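Long-range contact in heat-inducible transcription repressor HrcA (Thermotoga maritima, PDB 1STZ), which probably represses class I heat-shock operons such as groELS and grpE-dnaK-dnaJ, acting as a DNA-binding negative regulator of their transcription: residues Arg139-Met151 with Tyr159-Ser171. Residues are numbered along the deposited sequence; the frame is centred on the assembly and turned at random.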
loop_
_atom_site.group_PDB
_atom_site.type_symbol
_atom_site.label_atom_id
_atom_site.label_comp_id
_atom_site.label_asym_id
_atom_site.label_seq_id
_atom_site.Cartn_x
_atom_site.Cartn_y
_atom_site.Cartn_z
ATOM N N ARG A 139 10.585 -17.968 12.920
ATOM C CA ARG A 139 9.975 -17.330 14.089
ATOM C C ARG A 139 10.961 -17.301 15.266
ATOM O O ARG A 139 11.858 -18.126 15.351
ATOM C CB ARG A 139 8.694 -18.079 14.517
ATOM C CG ARG A 139 7.605 -18.109 13.469
ATOM C CD ARG A 139 6.296 -18.752 13.926
ATOM N NE ARG A 139 5.185 -18.407 13.038
ATOM C CZ ARG A 139 4.714 -19.144 12.031
ATOM N NH1 ARG A 139 5.245 -20.315 11.694
ATOM N NH2 ARG A 139 3.685 -18.690 11.329
ATOM N N PRO A 140 10.799 -16.375 16.198
ATOM C CA PRO A 140 11.685 -16.349 17.362
ATOM C C PRO A 140 11.622 -17.698 18.093
ATOM O O PRO A 140 10.552 -18.303 18.197
ATOM C CB PRO A 140 11.097 -15.224 18.220
ATOM C CG PRO A 140 10.362 -14.380 17.259
ATOM C CD PRO A 140 9.765 -15.329 16.272
ATOM N N ASN A 141 12.769 -18.176 18.558
ATOM C CA ASN A 141 12.847 -19.470 19.223
ATOM C C ASN A 141 12.097 -19.409 20.550
ATOM O O ASN A 141 12.333 -18.519 21.350
ATOM C CB ASN A 141 14.312 -19.852 19.434
ATOM C CG ASN A 141 14.515 -21.344 19.698
ATOM O OD1 ASN A 141 13.708 -22.002 20.380
ATOM N ND2 ASN A 141 15.607 -21.885 19.161
ATOM N N THR A 142 11.157 -20.336 20.749
ATOM C CA THR A 142 10.355 -20.385 21.980
ATOM C C THR A 142 11.154 -20.800 23.204
ATOM O O THR A 142 10.748 -20.545 24.330
ATOM C CB THR A 142 9.155 -21.335 21.834
ATOM O OG1 THR A 142 9.591 -22.632 21.410
ATOM C CG2 THR A 142 8.220 -20.856 20.750
ATOM N N ARG A 143 12.282 -21.464 22.979
ATOM C CA ARG A 143 13.114 -21.979 24.065
ATOM C C ARG A 143 13.433 -20.960 25.171
ATOM O O ARG A 143 13.434 -21.316 26.341
ATOM C CB ARG A 143 14.411 -22.555 23.481
ATOM C CG ARG A 143 15.487 -22.893 24.497
ATOM C CD ARG A 143 16.776 -23.340 23.836
ATOM N NE ARG A 143 17.957 -22.825 24.528
ATOM C CZ ARG A 143 19.169 -22.721 23.980
ATOM N NH1 ARG A 143 19.384 -23.096 22.713
ATOM N NH2 ARG A 143 20.178 -22.244 24.711
ATOM N N ASP A 144 13.693 -19.706 24.802
ATOM C CA ASP A 144 14.045 -18.653 25.779
ATOM C C ASP A 144 13.089 -17.448 25.693
ATOM O O ASP A 144 13.441 -16.336 26.101
ATOM C CB ASP A 144 15.512 -18.205 25.610
ATOM C CG ASP A 144 15.689 -17.125 24.528
ATOM O OD1 ASP A 144 15.314 -17.382 23.348
ATOM O OD2 ASP A 144 16.182 -15.989 24.792
ATOM N N LEU A 145 11.884 -17.684 25.172
ATOM C CA LEU A 145 10.852 -16.657 25.081
ATOM C C LEU A 145 10.142 -16.601 26.431
ATOM O O LEU A 145 9.157 -17.312 26.647
ATOM C CB LEU A 145 9.852 -17.020 23.978
ATOM C CG LEU A 145 9.539 -16.072 22.818
ATOM C CD1 LEU A 145 8.201 -16.440 22.180
ATOM C CD2 LEU A 145 9.534 -14.630 23.253
ATOM N N LYS A 146 10.637 -15.775 27.345
ATOM C CA LYS A 146 9.998 -15.634 28.650
ATOM C C LYS A 146 8.591 -15.018 28.532
ATOM O O LYS A 146 8.388 -14.058 27.801
ATOM C CB LYS A 146 10.864 -14.776 29.573
ATOM C CG LYS A 146 12.116 -15.472 30.074
ATOM C CD LYS A 146 12.515 -14.939 31.446
ATOM C CE LYS A 146 13.518 -15.848 32.166
ATOM N NZ LYS A 146 13.755 -15.338 33.554
ATOM N N ILE A 147 7.628 -15.595 29.241
ATOM C CA ILE A 147 6.317 -14.988 29.415
ATOM C C ILE A 147 6.428 -13.918 30.515
ATOM O O ILE A 147 6.647 -14.237 31.685
ATOM C CB ILE A 147 5.270 -16.052 29.809
ATOM C CG1 ILE A 147 5.099 -17.094 28.699
ATOM C CG2 ILE A 147 3.924 -15.383 30.153
ATOM C CD1 ILE A 147 4.421 -18.382 29.156
ATOM N N LEU A 148 6.289 -12.655 30.137
ATOM C CA LEU A 148 6.434 -11.528 31.075
ATOM C C LEU A 148 5.143 -11.236 31.829
ATOM O O LEU A 148 5.172 -10.656 32.910
ATOM C CB LEU A 148 6.867 -10.263 30.324
ATOM C CG LEU A 148 8.116 -10.391 29.445
ATOM C CD1 LEU A 148 8.340 -9.140 28.634
ATOM C CD2 LEU A 148 9.351 -10.695 30.283
ATOM N N ARG A 149 4.011 -11.627 31.242
ATOM C CA ARG A 149 2.688 -11.362 31.822
ATOM C C ARG A 149 1.582 -12.118 31.083
ATOM O O ARG A 149 1.645 -12.281 29.871
ATOM C CB ARG A 149 2.391 -9.865 31.730
ATOM C CG ARG A 149 1.095 -9.422 32.362
ATOM C CD ARG A 149 0.965 -7.922 32.409
ATOM N NE ARG A 149 -0.413 -7.495 32.624
ATOM C CZ ARG A 149 -0.920 -6.340 32.209
ATOM N NH1 ARG A 149 -0.157 -5.481 31.539
ATOM N NH2 ARG A 149 -2.198 -6.049 32.453
ATOM N N VAL A 150 0.553 -12.537 31.816
ATOM C CA VAL A 150 -0.610 -13.200 31.233
ATOM C C VAL A 150 -1.839 -12.344 31.486
ATOM O O VAL A 150 -2.153 -12.039 32.626
ATOM C CB VAL A 150 -0.844 -14.586 31.843
ATOM C CG1 VAL A 150 -2.074 -15.253 31.226
ATOM C CG2 VAL A 150 0.388 -15.455 31.672
ATOM N N MET A 151 -2.531 -11.973 30.422
ATOM C CA MET A 151 -3.721 -11.137 30.517
ATOM C C MET A 151 -4.971 -11.954 30.200
ATOM O O MET A 151 -5.005 -12.674 29.198
ATOM C CB MET A 151 -3.621 -9.961 29.542
ATOM C CG MET A 151 -2.472 -8.988 29.811
ATOM S SD MET A 151 -1.188 -9.101 28.555
ATOM C CE MET A 151 -0.269 -10.266 29.141
ATOM N N TYR A 159 -17.754 -12.759 26.433
ATOM C CA TYR A 159 -16.437 -12.836 25.808
ATOM C C TYR A 159 -15.272 -12.451 26.717
ATOM O O TYR A 159 -15.369 -11.562 27.546
ATOM C CB TYR A 159 -16.420 -11.967 24.546
ATOM C CG TYR A 159 -17.469 -12.350 23.521
ATOM C CD1 TYR A 159 -18.557 -11.520 23.260
ATOM C CD2 TYR A 159 -17.377 -13.544 22.818
ATOM C CE1 TYR A 159 -19.521 -11.872 22.322
ATOM C CE2 TYR A 159 -18.338 -13.903 21.884
ATOM C CZ TYR A 159 -19.400 -13.065 21.637
ATOM O OH TYR A 159 -20.343 -13.426 20.710
ATOM N N LEU A 160 -14.156 -13.128 26.504
ATOM C CA LEU A 160 -12.918 -12.919 27.238
ATOM C C LEU A 160 -11.786 -12.810 26.235
ATOM O O LEU A 160 -11.776 -13.546 25.261
ATOM C CB LEU A 160 -12.666 -14.139 28.129
ATOM C CG LEU A 160 -11.697 -14.043 29.304
ATOM C CD1 LEU A 160 -12.110 -15.015 30.416
ATOM C CD2 LEU A 160 -10.281 -14.328 28.873
ATOM N N ILE A 161 -10.822 -11.923 26.458
ATOM C CA ILE A 161 -9.633 -11.913 25.623
ATOM C C ILE A 161 -8.396 -12.337 26.403
ATOM O O ILE A 161 -8.033 -11.731 27.404
ATOM C CB ILE A 161 -9.424 -10.537 24.927
ATOM C CG1 ILE A 161 -10.545 -10.297 23.911
ATOM C CG2 ILE A 161 -8.087 -10.519 24.208
ATOM C CD1 ILE A 161 -10.606 -8.890 23.368
ATOM N N PHE A 162 -7.769 -13.412 25.936
ATOM C CA PHE A 162 -6.537 -13.920 26.510
ATOM C C PHE A 162 -5.374 -13.454 25.656
ATOM O O PHE A 162 -5.500 -13.343 24.447
ATOM C CB PHE A 162 -6.571 -15.456 26.573
ATOM C CG PHE A 162 -5.218 -16.091 26.787
ATOM C CD1 PHE A 162 -4.688 -16.227 28.066
ATOM C CD2 PHE A 162 -4.483 -16.568 25.712
ATOM C CE1 PHE A 162 -3.444 -16.823 28.261
ATOM C CE2 PHE A 162 -3.253 -17.148 25.906
ATOM C CZ PHE A 162 -2.732 -17.275 27.185
ATOM N N SER A 163 -4.235 -13.215 26.290
ATOM C CA SER A 163 -2.979 -12.986 25.589
ATOM C C SER A 163 -1.808 -13.066 26.552
ATOM O O SER A 163 -1.987 -13.135 27.759
ATOM C CB SER A 163 -2.962 -11.628 24.879
ATOM O OG SER A 163 -3.305 -10.586 25.771
ATOM N N ILE A 164 -0.600 -13.114 26.008
ATOM C CA ILE A 164 0.589 -13.052 26.833
ATOM C C ILE A 164 1.451 -11.917 26.343
ATOM O O ILE A 164 1.392 -11.547 25.179
ATOM C CB ILE A 164 1.377 -14.380 26.821
ATOM C CG1 ILE A 164 1.893 -14.705 25.417
ATOM C CG2 ILE A 164 0.516 -15.505 27.348
ATOM C CD1 ILE A 164 2.743 -15.953 25.354
ATOM N N LEU A 165 2.254 -11.386 27.247
ATOM C CA LEU A 165 3.248 -10.387 26.913
ATOM C C LEU A 165 4.580 -11.098 26.854
ATOM O O LEU A 165 4.894 -11.916 27.704
ATOM C CB LEU A 165 3.336 -9.316 27.990
ATOM C CG LEU A 165 3.162 -7.887 27.521
ATOM C CD1 LEU A 165 4.232 -7.546 26.481
ATOM C CD2 LEU A 165 1.745 -7.662 26.956
ATOM N N THR A 166 5.374 -10.702 25.881
ATOM C CA THR A 166 6.682 -11.250 25.659
ATOM C C THR A 166 7.626 -10.056 25.420
ATOM O O THR A 166 7.149 -8.946 25.343
ATOM C CB THR A 166 6.489 -12.197 24.467
ATOM O OG1 THR A 166 6.501 -13.566 24.921
ATOM C CG2 THR A 166 7.508 -12.060 23.420
ATOM N N GLU A 167 8.942 -10.264 25.320
ATOM C CA GLU A 167 9.874 -9.166 25.005
ATOM C C GLU A 167 9.650 -8.573 23.611
ATOM O O GLU A 167 10.070 -7.440 23.350
ATOM C CB GLU A 167 11.345 -9.589 25.185
ATOM C CG GLU A 167 11.851 -10.617 24.175
ATOM C CD GLU A 167 13.358 -10.778 24.210
ATOM O OE1 GLU A 167 13.833 -11.933 24.282
ATOM O OE2 GLU A 167 14.066 -9.744 24.193
ATOM N N PHE A 168 8.980 -9.329 22.739
ATOM C CA PHE A 168 8.652 -8.917 21.370
ATOM C C PHE A 168 7.227 -8.397 21.154
ATOM O O PHE A 168 6.850 -8.097 20.025
ATOM C CB PHE A 168 8.877 -10.099 20.419
ATOM C CG PHE A 168 10.265 -10.649 20.464
ATOM C CD1 PHE A 168 10.479 -12.000 20.650
ATOM C CD2 PHE A 168 11.364 -9.801 20.365
ATOM C CE1 PHE A 168 11.771 -12.513 20.691
ATOM C CE2 PHE A 168 12.656 -10.302 20.406
ATOM C CZ PHE A 168 12.860 -11.658 20.563
ATOM N N GLY A 169 6.428 -8.315 22.210
ATOM C CA GLY A 169 5.098 -7.732 22.106
ATOM C C GLY A 169 3.989 -8.606 22.666
ATOM O O GLY A 169 4.215 -9.398 23.558
ATOM N N VAL A 170 2.788 -8.451 22.124
ATOM C CA VAL A 170 1.606 -9.172 22.606
ATOM C C VAL A 170 1.345 -10.351 21.672
ATOM O O VAL A 170 1.160 -10.172 20.464
ATOM C CB VAL A 170 0.399 -8.229 22.627
ATOM C CG1 VAL A 170 -0.830 -8.911 23.205
ATOM C CG2 VAL A 170 0.736 -6.954 23.411
ATOM N N SER A 171 1.381 -11.560 22.213
ATOM C CA SER A 171 1.216 -12.760 21.408
ATOM C C SER A 171 0.050 -13.590 21.889
ATOM O O SER A 171 -0.467 -13.383 22.979
ATOM C CB SER A 171 2.483 -13.611 21.457
ATOM O OG SER A 171 3.623 -12.793 21.285
HETATM O O HOH W 1 10.219 -12.410 26.588
HETATM O O HOH W 2 12.654 -13.468 26.357
#
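The antiparallel beta hairpin of strands 149-154 and 159-166 is joined here by Met151 and Ser163, a hydrogen-bonded pair: Met151 N donates to Ser163 O at 3.0 Å, nearly straight at 167°, and Ser163 N returns the bond to Met151 O. Towards the loop, Leu148 N still reaches Leu165 O (2.9 Å). Met151, long and flexible, suits a place beside a small residue: the bend at chi2 (110°) brings SD alongside Ser163 OG and obliquely across Leu165, 3.6 Å from Leu165 CD2. Ser163 leaves room for this thioether, although its buried OG has no hydrogen-bonding partner. Were Met151 an alanine, Leu165 CD2 would probably lose its sulfur neighbour and a gap would be likely to open beside Ser163. On the other face, beta-branched Val150, with CG1 anti to the backbone N (chi1 179°), sets that methyl 3.6 Å from Phe162 CE1. In the loop leading into strand 149-154, Leu145 CD2 presses on Thr166 CG2 at a tight 3.3 Å. Apolar Leu145 and Pro140 suit their places because both meet the hydrocarbon ring of buried Phe168, Pro140 CB lying 3.7 Å from Phe168 CE1. Two waters link the segments nearby: one joins Lys146 O to Glu167 N, the other Lys146 N to the carboxylate oxygen Glu167 OE1. The type I turn from Thr166 to Gly169 leads into strand 169-177, which completes a three-stranded sheet. Helix 184-195 packs on Val150 through Leu191 and Leu195, helix 200-205 touches Leu145 and Ile147 through Val200, and on the Met151 face Val155 and Tyr159 of the second subunit pack against Met151 and Leu165, respectively.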